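Local coordinates for Rho guanine nucleotide exchange factor 12 (Homo sapiens, PDB 1TXD), which acts, through the DH/PH portion present here, as a guanine nucleotide exchange factor for RhoA and may act as a GTPase-activating protein for GNA12 and GNA13, at residues Pro4-Leu9 and Val28-Phe33; Thr35-Val40 and Gln85-Arg90; Ala122-Asn127 and Asp165-Gln170. The protein carries 1 engineered substitution. All blocks are in the same frame, centred on the assembly; numbering follows the deposited sequence.

In the fold
Three contacts follow one another along the chain, each closing its own loop without nesting or crossing. Interaction 1 folds the N-terminal segment 4-9 back over an 18-residue, mostly helical connection onto helix 20-57. Interaction 2 starts slightly further along that same helix and closes a 44-residue helical excursion by pairing it with the end of helix 72-90. The two touch, through Leu-32 and Phe-33 against Met-86. Interaction 3, its centre about 20 Å from that of interaction 2, joins the end of helix 112-126 to the start of helix 169-186. His-39 and Gln-170 link interactions 2 and 3 by a hydrogen bond inside the DH helical bundle.

Interaction 1 of 3, residues Pro4-Leu9 and Val28-Phe33; sequences PNWQQL and VINELF
Trp-6 swings its CG opposite the backbone N (chi1 176°), while Asn-30 turns its amide outward from helix 20-57 with a chi1 of -93°, well off a staggered value; the two side chains thereby run into each other at about a right angle. The backbones come closest here too, with Trp-6 CA 6.4 Å from Asn-30 CA. Trp-6 CB sits 3.7 Å from Asn-30 CG. The modelled approach of ND2 to CD1 is implausibly short, and the exact fit of indole and amide is therefore doubtful; the amide lies near the CD1 side of the indole, approaching obliquely, neither over the face nor at the edge. Ring and amide planes are inclined by 55°, so this is no stack. Trp-6 NE1 and Asn-30 ND2 do not bond, both being donors: Asn-30 ND2 donates to the backbone carbonyl of Gln-26, one turn earlier in its own helix, and the indole N-H makes a weak hydrogen bond to Ser-96 O. The indole is buried, with Ile-23, Gln-26 and Leu-18 also packing on it. Just ahead of it, Asn-5 acts as N-cap of the short, weakly bonded helix 6-9, its OD1 accepting from Gln-7 N at 3.1 Å in the carbonyl plane. The contact thus pins a short capped helix of the N-terminal extension to the long first helix of a DH domain, largely through a buried tryptophan, with Pro-4 on Tyr-34 and Gln-7 on Glu-27 as further touches.

Interaction 2 of 3, residues Thr35-Val40 and Gln85-Arg90; sequences TERAHV and QMKAVR
Arg-37 reaches across from helix 20-57 to meet both Lys-87 and Arg-90 on helix 72-90. Beyond CB its chain runs out with CG opposite the backbone N (chi1 -157°) and crosses the lysine at about a right angle: CG lies 3.9 Å from Lys-87 NZ, and CD is 3.7 Å from the same NZ. The chain then bends at chi3 (-40°), which brings NE to 3.7 Å from Lys-87 CE; beyond it, at the guanidinium edge, NH2 stands 3.2 Å from Arg-90 NH1. Both are donors and make no bond; the two guanidinium planes differ by 58°. Arg-37 NE is buried here without a partner, and so close a gathering of like charges probably costs energy. Lys-87 NZ is hydrogen-bonded to Asn-83 OD1, which helps hold the lysine tip there. Deeper in, Met-86 crosses the foot of Glu-36 at about a right angle, SD being 3.6 Å from Glu-36 CB and 3.7 Å from Glu-36 CG. The glutamate's carboxylate is engaged at both oxygens: OE2 by Arg-173 (salt bridge) and Tyr-177 (hydrogen bond) of helix 169-186, OE1 by a hydrogen bond with His-79 of helix 72-90 itself. The segment axes stay 11.5 Å apart, and long side chains bridge this roughly antiparallel helix pair of the DH helical bundle.

Interaction 3 of 3, residues Ala122-Asn127 and Asp165-Gln170; sequences ATFCSN and DIIPTQ
Phe-124 meets the aliphatic start of Gln-170 obliquely, with CD2 3.6 Å from Gln-170 CB and also close to its CG. The ring comes in from helix 112-126 with CG opposite the backbone N (chi1 -169°), which aims it at the start of helix 169-186. Its plane stands almost perpendicular, at 89°, to the glutamine amide. At the ring's edge, CE2 is met in plane by the carbonyl oxygen of Ile-167 at 3.5 Å, a polar atom facing the weakly positive C-H edge. The side chain of Ile-167 adds an apolar touch, CG2 lying 4.3 Å from Phe-124 CZ. Next to the ring, Cys-125 SG rests on Gln-170 CG at 3.7 Å; Val-211 and Val-215 of helix 191-230 also pack against this cysteine. Only the carbons of Gln-170 serve the contact. A bend at chi2 carries its amide away to two histidines: OE1 accepts from His-39 NE2, and NE2 is hydrogen-bonded to His-79 NE2. Those bonds fix the amide's rotation and satisfy its buried polar ends, and they tie helix 169-186 to two further helices. The backbone around Ile-167 is a type I turn from Ile-166 to Thr-169, with Pro-168 at the N-cap of the following helix. Ile-166 O takes two bonds from Thr-169, from its N at 3.0 Å and, nearly straight on, from its OG1 at 2.7 Å. Together these features make a buried helix-packing joint of the DH domain, where the end region of helix 112-126 packs on the turn at Ile-167 and the first turn of helix 169-186.

Interaction 1 of 3, residues Pro4-Leu9 and Val28-Phe33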
loop_
_atom_site.group_PDB
_atom_site.type_symbol
_atom_site.label_atom_id
_atom_site.label_comp_id
_atom_site.label_asym_id
_atom_site.label_seq_id
_atom_site.Cartn_x
_atom_site.Cartn_y
_atom_site.Cartn_z
ATOM N N PRO A 4 -30.716 -12.697 2.824
ATOM C CA PRO A 4 -29.356 -13.223 3.071
ATOM C C PRO A 4 -28.954 -14.583 2.427
ATOM O O PRO A 4 -27.901 -14.613 1.789
ATOM C CB PRO A 4 -29.313 -13.334 4.606
ATOM C CG PRO A 4 -30.786 -13.425 5.036
ATOM C CD PRO A 4 -31.670 -13.274 3.789
ATOM N N ASN A 5 -29.721 -15.662 2.622
ATOM C CA ASN A 5 -29.399 -16.985 2.045
ATOM C C ASN A 5 -29.948 -17.080 0.633
ATOM O O ASN A 5 -30.943 -16.418 0.313
ATOM C CB ASN A 5 -30.004 -18.113 2.897
ATOM C CG ASN A 5 -29.385 -19.491 2.628
ATOM O OD1 ASN A 5 -29.549 -20.067 1.556
ATOM N ND2 ASN A 5 -28.714 -20.041 3.635
ATOM N N TRP A 6 -29.309 -17.899 -0.203
ATOM C CA TRP A 6 -29.741 -18.072 -1.590
ATOM C C TRP A 6 -30.996 -18.938 -1.767
ATOM O O TRP A 6 -31.916 -18.560 -2.503
ATOM C CB TRP A 6 -28.635 -18.678 -2.444
ATOM C CG TRP A 6 -29.170 -18.923 -3.806
ATOM C CD1 TRP A 6 -29.484 -17.979 -4.753
ATOM C CD2 TRP A 6 -29.566 -20.172 -4.349
ATOM N NE1 TRP A 6 -29.996 -18.581 -5.874
ATOM C CE2 TRP A 6 -30.071 -19.931 -5.645
ATOM C CE3 TRP A 6 -29.516 -21.487 -3.885
ATOM C CZ2 TRP A 6 -30.521 -20.954 -6.471
ATOM C CZ3 TRP A 6 -29.962 -22.494 -4.697
ATOM C CH2 TRP A 6 -30.459 -22.227 -5.981
ATOM N N GLN A 7 -30.996 -20.116 -1.135
ATOM C CA GLN A 7 -32.085 -21.107 -1.267
ATOM C C GLN A 7 -33.400 -20.598 -0.652
ATOM O O GLN A 7 -34.496 -21.093 -0.980
ATOM C CB GLN A 7 -31.679 -22.448 -0.626
ATOM C CG GLN A 7 -30.374 -23.038 -1.185
ATOM C CD GLN A 7 -29.723 -24.070 -0.288
ATOM O OE1 GLN A 7 -29.469 -23.803 0.893
ATOM N NE2 GLN A 7 -29.420 -25.244 -0.850
ATOM N N GLN A 8 -33.258 -19.617 0.248
ATOM C CA GLN A 8 -34.372 -18.844 0.799
ATOM C C GLN A 8 -35.140 -18.076 -0.279
ATOM O O GLN A 8 -36.371 -18.048 -0.254
ATOM C CB GLN A 8 -33.853 -17.860 1.859
ATOM C CG GLN A 8 -34.919 -16.945 2.482
ATOM C CD GLN A 8 -36.029 -17.706 3.209
ATOM O OE1 GLN A 8 -37.203 -17.557 2.876
ATOM N NE2 GLN A 8 -35.658 -18.522 4.196
ATOM N N LEU A 9 -34.424 -17.438 -1.199
ATOM C CA LEU A 9 -35.070 -16.821 -2.352
ATOM C C LEU A 9 -35.924 -17.858 -3.074
ATOM O O LEU A 9 -37.155 -17.823 -2.979
ATOM C CB LEU A 9 -34.043 -16.213 -3.333
ATOM C CG LEU A 9 -33.479 -14.807 -3.048
ATOM C CD1 LEU A 9 -32.272 -14.474 -3.954
ATOM C CD2 LEU A 9 -34.572 -13.743 -3.191
ATOM N N VAL A 28 -22.170 -19.864 -4.792
ATOM C CA VAL A 28 -20.963 -19.086 -4.957
ATOM C C VAL A 28 -21.179 -17.781 -5.745
ATOM O O VAL A 28 -20.487 -16.801 -5.476
ATOM C CB VAL A 28 -19.792 -19.896 -5.545
ATOM C CG1 VAL A 28 -19.419 -21.034 -4.626
ATOM C CG2 VAL A 28 -20.092 -20.390 -6.942
ATOM N N ILE A 29 -22.127 -17.732 -6.681
ATOM C CA ILE A 29 -22.478 -16.455 -7.280
ATOM C C ILE A 29 -23.089 -15.566 -6.197
ATOM O O ILE A 29 -22.913 -14.348 -6.185
ATOM C CB ILE A 29 -23.479 -16.594 -8.447
ATOM C CG1 ILE A 29 -22.791 -17.151 -9.677
ATOM C CG2 ILE A 29 -24.058 -15.234 -8.825
ATOM C CD1 ILE A 29 -23.761 -17.621 -10.746
ATOM N N ASN A 30 -23.836 -16.179 -5.301
ATOM C CA ASN A 30 -24.502 -15.425 -4.261
ATOM C C ASN A 30 -23.564 -14.905 -3.186
ATOM O O ASN A 30 -23.863 -13.893 -2.560
ATOM C CB ASN A 30 -25.594 -16.255 -3.619
ATOM C CG ASN A 30 -26.886 -16.027 -4.268
ATOM O OD1 ASN A 30 -27.623 -15.121 -3.886
ATOM N ND2 ASN A 30 -27.194 -16.841 -5.297
ATOM N N GLU A 31 -22.455 -15.621 -2.988
ATOM C CA GLU A 31 -21.399 -15.195 -2.117
ATOM C C GLU A 31 -20.750 -13.908 -2.661
ATOM O O GLU A 31 -20.429 -13.030 -1.885
ATOM C CB GLU A 31 -20.358 -16.326 -1.967
ATOM C CG GLU A 31 -19.212 -16.099 -0.981
ATOM C CD GLU A 31 -19.651 -15.957 0.471
ATOM O OE1 GLU A 31 -20.871 -15.716 0.717
ATOM O OE2 GLU A 31 -18.767 -16.057 1.377
ATOM N N LEU A 32 -20.554 -13.827 -3.975
ATOM C CA LEU A 32 -19.961 -12.688 -4.598
ATOM C C LEU A 32 -20.905 -11.513 -4.425
ATOM O O LEU A 32 -20.477 -10.456 -3.932
ATOM C CB LEU A 32 -19.678 -12.930 -6.078
ATOM C CG LEU A 32 -19.464 -11.662 -6.919
ATOM C CD1 LEU A 32 -18.190 -10.881 -6.528
ATOM C CD2 LEU A 32 -19.430 -12.037 -8.341
ATOM N N PHE A 33 -22.182 -11.719 -4.731
ATOM C CA PHE A 33 -23.140 -10.645 -4.579
ATOM C C PHE A 33 -23.269 -10.180 -3.127
ATOM O O PHE A 33 -23.165 -9.004 -2.882
ATOM C CB PHE A 33 -24.514 -11.003 -5.144
ATOM C CG PHE A 33 -24.536 -11.234 -6.654
ATOM C CD1 PHE A 33 -23.367 -11.355 -7.405
ATOM C CD2 PHE A 33 -25.751 -11.370 -7.312
ATOM C CE1 PHE A 33 -23.419 -11.614 -8.789
ATOM C CE2 PHE A 33 -25.794 -11.612 -8.681
ATOM C CZ PHE A 33 -24.621 -11.722 -9.410
#

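Interaction 2 of 3, residues Thr35-Val40 and Gln85-Arg90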
loop_
_atom_site.group_PDB
_atom_site.type_symbol
_atom_site.label_atom_id
_atom_site.label_comp_id
_atom_site.label_asym_id
_atom_site.label_seq_id
_atom_site.Cartn_x
_atom_site.Cartn_y
_atom_site.Cartn_z
ATOM N N THR A 35 -21.295 -10.471 -0.365
ATOM C CA THR A 35 -20.137 -9.862 0.258
ATOM C C THR A 35 -19.838 -8.532 -0.427
ATOM O O THR A 35 -19.179 -7.713 0.155
ATOM C CB THR A 35 -18.902 -10.753 0.163
ATOM O OG1 THR A 35 -18.681 -11.125 -1.208
ATOM C CG2 THR A 35 -19.122 -12.061 0.890
ATOM N N GLU A 36 -20.326 -8.327 -1.660
ATOM C CA GLU A 36 -20.296 -6.996 -2.260
ATOM C C GLU A 36 -21.242 -6.056 -1.544
ATOM O O GLU A 36 -20.912 -4.871 -1.370
ATOM C CB GLU A 36 -20.660 -6.974 -3.761
ATOM C CG GLU A 36 -20.449 -5.599 -4.396
ATOM C CD GLU A 36 -18.996 -5.295 -4.593
ATOM O OE1 GLU A 36 -18.652 -4.111 -4.720
ATOM O OE2 GLU A 36 -18.182 -6.234 -4.586
ATOM N N ARG A 37 -22.418 -6.545 -1.144
ATOM C CA ARG A 37 -23.356 -5.687 -0.402
ATOM C C ARG A 37 -22.770 -5.324 0.992
ATOM O O ARG A 37 -22.834 -4.191 1.439
ATOM C CB ARG A 37 -24.699 -6.381 -0.249
ATOM C CG ARG A 37 -25.895 -5.459 -0.007
ATOM C CD ARG A 37 -27.266 -6.191 -0.035
ATOM N NE ARG A 37 -27.316 -7.204 -1.103
ATOM C CZ ARG A 37 -27.384 -8.539 -0.937
ATOM N NH1 ARG A 37 -27.429 -9.095 0.281
ATOM N NH2 ARG A 37 -27.408 -9.325 -2.017
ATOM N N ALA A 38 -22.164 -6.312 1.640
ATOM C CA ALA A 38 -21.493 -6.117 2.919
ATOM C C ALA A 38 -20.406 -5.042 2.765
ATOM O O ALA A 38 -20.280 -4.148 3.605
ATOM C CB ALA A 38 -20.896 -7.418 3.407
ATOM N N HIS A 39 -19.641 -5.156 1.681
ATOM C CA HIS A 39 -18.569 -4.207 1.387
ATOM C C HIS A 39 -19.036 -2.769 1.245
ATOM O O HIS A 39 -18.449 -1.850 1.814
ATOM C CB HIS A 39 -17.818 -4.557 0.114
ATOM C CG HIS A 39 -16.632 -3.691 -0.106
ATOM N ND1 HIS A 39 -15.532 -3.729 0.730
ATOM C CD2 HIS A 39 -16.412 -2.681 -0.983
ATOM C CE1 HIS A 39 -14.660 -2.829 0.321
ATOM N NE2 HIS A 39 -15.157 -2.208 -0.735
ATOM N N VAL A 40 -20.052 -2.599 0.428
ATOM C CA VAL A 40 -20.733 -1.326 0.292
ATOM C C VAL A 40 -21.134 -0.727 1.614
ATOM O O VAL A 40 -20.986 0.487 1.824
ATOM C CB VAL A 40 -21.948 -1.435 -0.639
ATOM C CG1 VAL A 40 -22.853 -0.166 -0.590
ATOM C CG2 VAL A 40 -21.490 -1.624 -2.088
ATOM N N GLN A 85 -25.414 -3.391 -10.247
ATOM C CA GLN A 85 -25.369 -4.217 -11.442
ATOM C C GLN A 85 -25.555 -5.680 -11.025
ATOM O O GLN A 85 -26.115 -6.478 -11.760
ATOM C CB GLN A 85 -24.036 -4.054 -12.172
ATOM C CG GLN A 85 -23.811 -2.678 -12.781
ATOM C CD GLN A 85 -22.381 -2.510 -13.250
ATOM O OE1 GLN A 85 -21.444 -2.688 -12.481
ATOM N NE2 GLN A 85 -22.213 -2.168 -14.516
ATOM N N MET A 86 -25.092 -6.021 -9.841
ATOM C CA MET A 86 -25.264 -7.375 -9.329
ATOM C C MET A 86 -26.736 -7.585 -9.000
ATOM O O MET A 86 -27.317 -8.603 -9.395
ATOM C CB MET A 86 -24.380 -7.653 -8.132
ATOM C CG MET A 86 -22.933 -7.943 -8.476
ATOM S SD MET A 86 -21.968 -7.688 -7.012
ATOM C CE MET A 86 -20.295 -8.237 -7.451
ATOM N N LYS A 87 -27.353 -6.596 -8.349
ATOM C CA LYS A 87 -28.797 -6.640 -8.083
ATOM C C LYS A 87 -29.620 -6.871 -9.361
ATOM O O LYS A 87 -30.584 -7.635 -9.341
ATOM C CB LYS A 87 -29.297 -5.381 -7.352
ATOM C CG LYS A 87 -29.494 -5.573 -5.818
ATOM C CD LYS A 87 -28.950 -4.393 -4.952
ATOM C CE LYS A 87 -28.875 -4.779 -3.449
ATOM N NZ LYS A 87 -28.334 -3.703 -2.540
ATOM N N ALA A 88 -29.225 -6.210 -10.450
ATOM C CA ALA A 88 -29.949 -6.232 -11.713
ATOM C C ALA A 88 -29.797 -7.571 -12.389
ATOM O O ALA A 88 -30.704 -8.006 -13.095
ATOM C CB ALA A 88 -29.457 -5.123 -12.646
ATOM N N VAL A 89 -28.660 -8.224 -12.193
ATOM C CA VAL A 89 -28.469 -9.541 -12.763
ATOM C C VAL A 89 -29.515 -10.488 -12.213
ATOM O O VAL A 89 -29.995 -11.332 -12.947
ATOM C CB VAL A 89 -27.042 -10.107 -12.559
ATOM C CG1 VAL A 89 -26.994 -11.593 -12.851
ATOM C CG2 VAL A 89 -26.088 -9.419 -13.452
ATOM N N ARG A 90 -29.857 -10.346 -10.928
ATOM C CA ARG A 90 -30.877 -11.183 -10.269
ATOM C C ARG A 90 -32.296 -10.873 -10.703
ATOM O O ARG A 90 -33.144 -11.749 -10.734
ATOM C CB ARG A 90 -30.860 -10.947 -8.771
ATOM C CG ARG A 90 -29.667 -11.450 -8.066
ATOM C CD ARG A 90 -30.009 -11.984 -6.688
ATOM N NE ARG A 90 -28.832 -12.565 -6.061
ATOM C CZ ARG A 90 -28.309 -12.162 -4.914
ATOM N NH1 ARG A 90 -28.852 -11.169 -4.218
ATOM N NH2 ARG A 90 -27.225 -12.760 -4.456
#

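Interaction 3 of 3, residues Ala122-Asn127 and Asp165-Gln170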
loop_
_atom_site.group_PDB
_atom_site.type_symbol
_atom_site.label_atom_id
_atom_site.label_comp_id
_atom_site.label_asym_id
_atom_site.label_seq_id
_atom_site.Cartn_x
_atom_site.Cartn_y
_atom_site.Cartn_z
ATOM N N ALA A 122 -6.281 1.841 -6.515
ATOM C CA ALA A 122 -4.799 2.053 -6.406
ATOM C C ALA A 122 -4.546 3.357 -5.670
ATOM O O ALA A 122 -3.609 3.459 -4.862
ATOM C CB ALA A 122 -4.099 2.114 -7.813
ATOM N N THR A 123 -5.397 4.335 -5.954
ATOM C CA THR A 123 -5.319 5.652 -5.311
ATOM C C THR A 123 -5.718 5.552 -3.814
ATOM O O THR A 123 -4.937 5.945 -2.920
ATOM C CB THR A 123 -6.197 6.642 -6.060
ATOM O OG1 THR A 123 -5.619 6.893 -7.357
ATOM C CG2 THR A 123 -6.245 7.980 -5.390
ATOM N N PHE A 124 -6.930 5.044 -3.537
ATOM C CA PHE A 124 -7.313 4.791 -2.145
ATOM C C PHE A 124 -6.281 3.951 -1.392
ATOM O O PHE A 124 -5.747 4.378 -0.386
ATOM C CB PHE A 124 -8.678 4.181 -1.987
ATOM C CG PHE A 124 -9.150 4.183 -0.575
ATOM C CD1 PHE A 124 -9.596 5.324 -0.001
ATOM C CD2 PHE A 124 -9.208 3.029 0.159
ATOM C CE1 PHE A 124 -10.034 5.348 1.303
ATOM C CE2 PHE A 124 -9.660 3.062 1.463
ATOM C CZ PHE A 124 -10.081 4.207 2.015
ATOM N N CYS A 125 -5.953 2.789 -1.889
ATOM C CA CYS A 125 -5.180 1.865 -1.117
ATOM C C CYS A 125 -3.691 2.245 -0.943
ATOM O O CYS A 125 -3.080 1.897 0.047
ATOM C CB CYS A 125 -5.258 0.444 -1.736
ATOM S SG CYS A 125 -6.910 -0.301 -1.853
ATOM N N SER A 126 -3.108 2.892 -1.939
ATOM C CA SER A 126 -1.679 3.267 -1.916
ATOM C C SER A 126 -1.501 4.446 -0.973
ATOM O O SER A 126 -0.474 4.622 -0.419
ATOM C CB SER A 126 -1.160 3.625 -3.328
ATOM O OG SER A 126 -1.774 4.821 -3.807
ATOM N N ASN A 127 -2.568 5.200 -0.772
ATOM C CA ASN A 127 -2.602 6.258 0.199
ATOM C C ASN A 127 -2.721 5.891 1.674
ATOM O O ASN A 127 -2.506 6.776 2.559
ATOM C CB ASN A 127 -3.800 7.188 -0.040
ATOM C CG ASN A 127 -3.617 8.518 0.667
ATOM O OD1 ASN A 127 -2.560 9.054 0.616
ATOM N ND2 ASN A 127 -4.603 8.976 1.407
ATOM N N ASP A 165 -8.530 0.695 11.512
ATOM C CA ASP A 165 -8.884 -0.681 11.179
ATOM C C ASP A 165 -9.982 -0.802 10.134
ATOM O O ASP A 165 -10.158 -1.843 9.590
ATOM C CB ASP A 165 -9.329 -1.429 12.454
ATOM C CG ASP A 165 -8.272 -1.456 13.501
ATOM O OD1 ASP A 165 -8.620 -1.138 14.678
ATOM O OD2 ASP A 165 -7.088 -1.789 13.232
ATOM N N ILE A 166 -10.750 0.252 9.872
ATOM C CA ILE A 166 -11.797 0.161 8.861
ATOM C C ILE A 166 -11.247 0.496 7.477
ATOM O O ILE A 166 -11.624 -0.058 6.453
ATOM C CB ILE A 166 -12.953 1.117 9.278
ATOM C CG1 ILE A 166 -13.448 0.780 10.683
ATOM C CG2 ILE A 166 -14.053 1.050 8.222
ATOM C CD1 ILE A 166 -14.644 1.616 11.129
ATOM N N ILE A 167 -10.340 1.437 7.420
ATOM C CA ILE A 167 -9.834 1.876 6.155
ATOM C C ILE A 167 -9.244 0.797 5.281
ATOM O O ILE A 167 -9.521 0.740 4.099
ATOM C CB ILE A 167 -8.881 3.029 6.459
ATOM C CG1 ILE A 167 -9.678 4.329 6.470
ATOM C CG2 ILE A 167 -7.706 3.179 5.474
ATOM C CD1 ILE A 167 -8.915 5.305 7.266
ATOM N N PRO A 168 -8.496 -0.115 5.893
ATOM C CA PRO A 168 -7.918 -1.247 5.162
ATOM C C PRO A 168 -8.945 -2.277 4.554
ATOM O O PRO A 168 -8.497 -3.364 4.064
ATOM C CB PRO A 168 -7.023 -1.947 6.194
ATOM C CG PRO A 168 -6.712 -0.952 7.311
ATOM C CD PRO A 168 -8.126 -0.043 7.314
ATOM N N THR A 169 -10.252 -1.977 4.639
ATOM C CA THR A 169 -11.264 -2.868 4.103
ATOM C C THR A 169 -11.253 -2.843 2.579
ATOM O O THR A 169 -11.505 -3.928 1.985
ATOM C CB THR A 169 -12.671 -2.604 4.620
ATOM O OG1 THR A 169 -13.013 -1.214 4.454
ATOM C CG2 THR A 169 -12.732 -2.864 6.124
ATOM N N GLN A 170 -10.918 -1.693 1.945
ATOM C CA GLN A 170 -10.814 -1.662 0.487
ATOM C C GLN A 170 -9.741 -2.638 -0.058
ATOM O O GLN A 170 -10.027 -3.455 -0.950
ATOM C CB GLN A 170 -10.471 -0.292 -0.018
ATOM C CG GLN A 170 -10.563 -0.194 -1.514
ATOM C CD GLN A 170 -12.020 -0.465 -2.081
ATOM O OE1 GLN A 170 -13.046 -0.391 -1.353
ATOM N NE2 GLN A 170 -12.083 -0.769 -3.372
#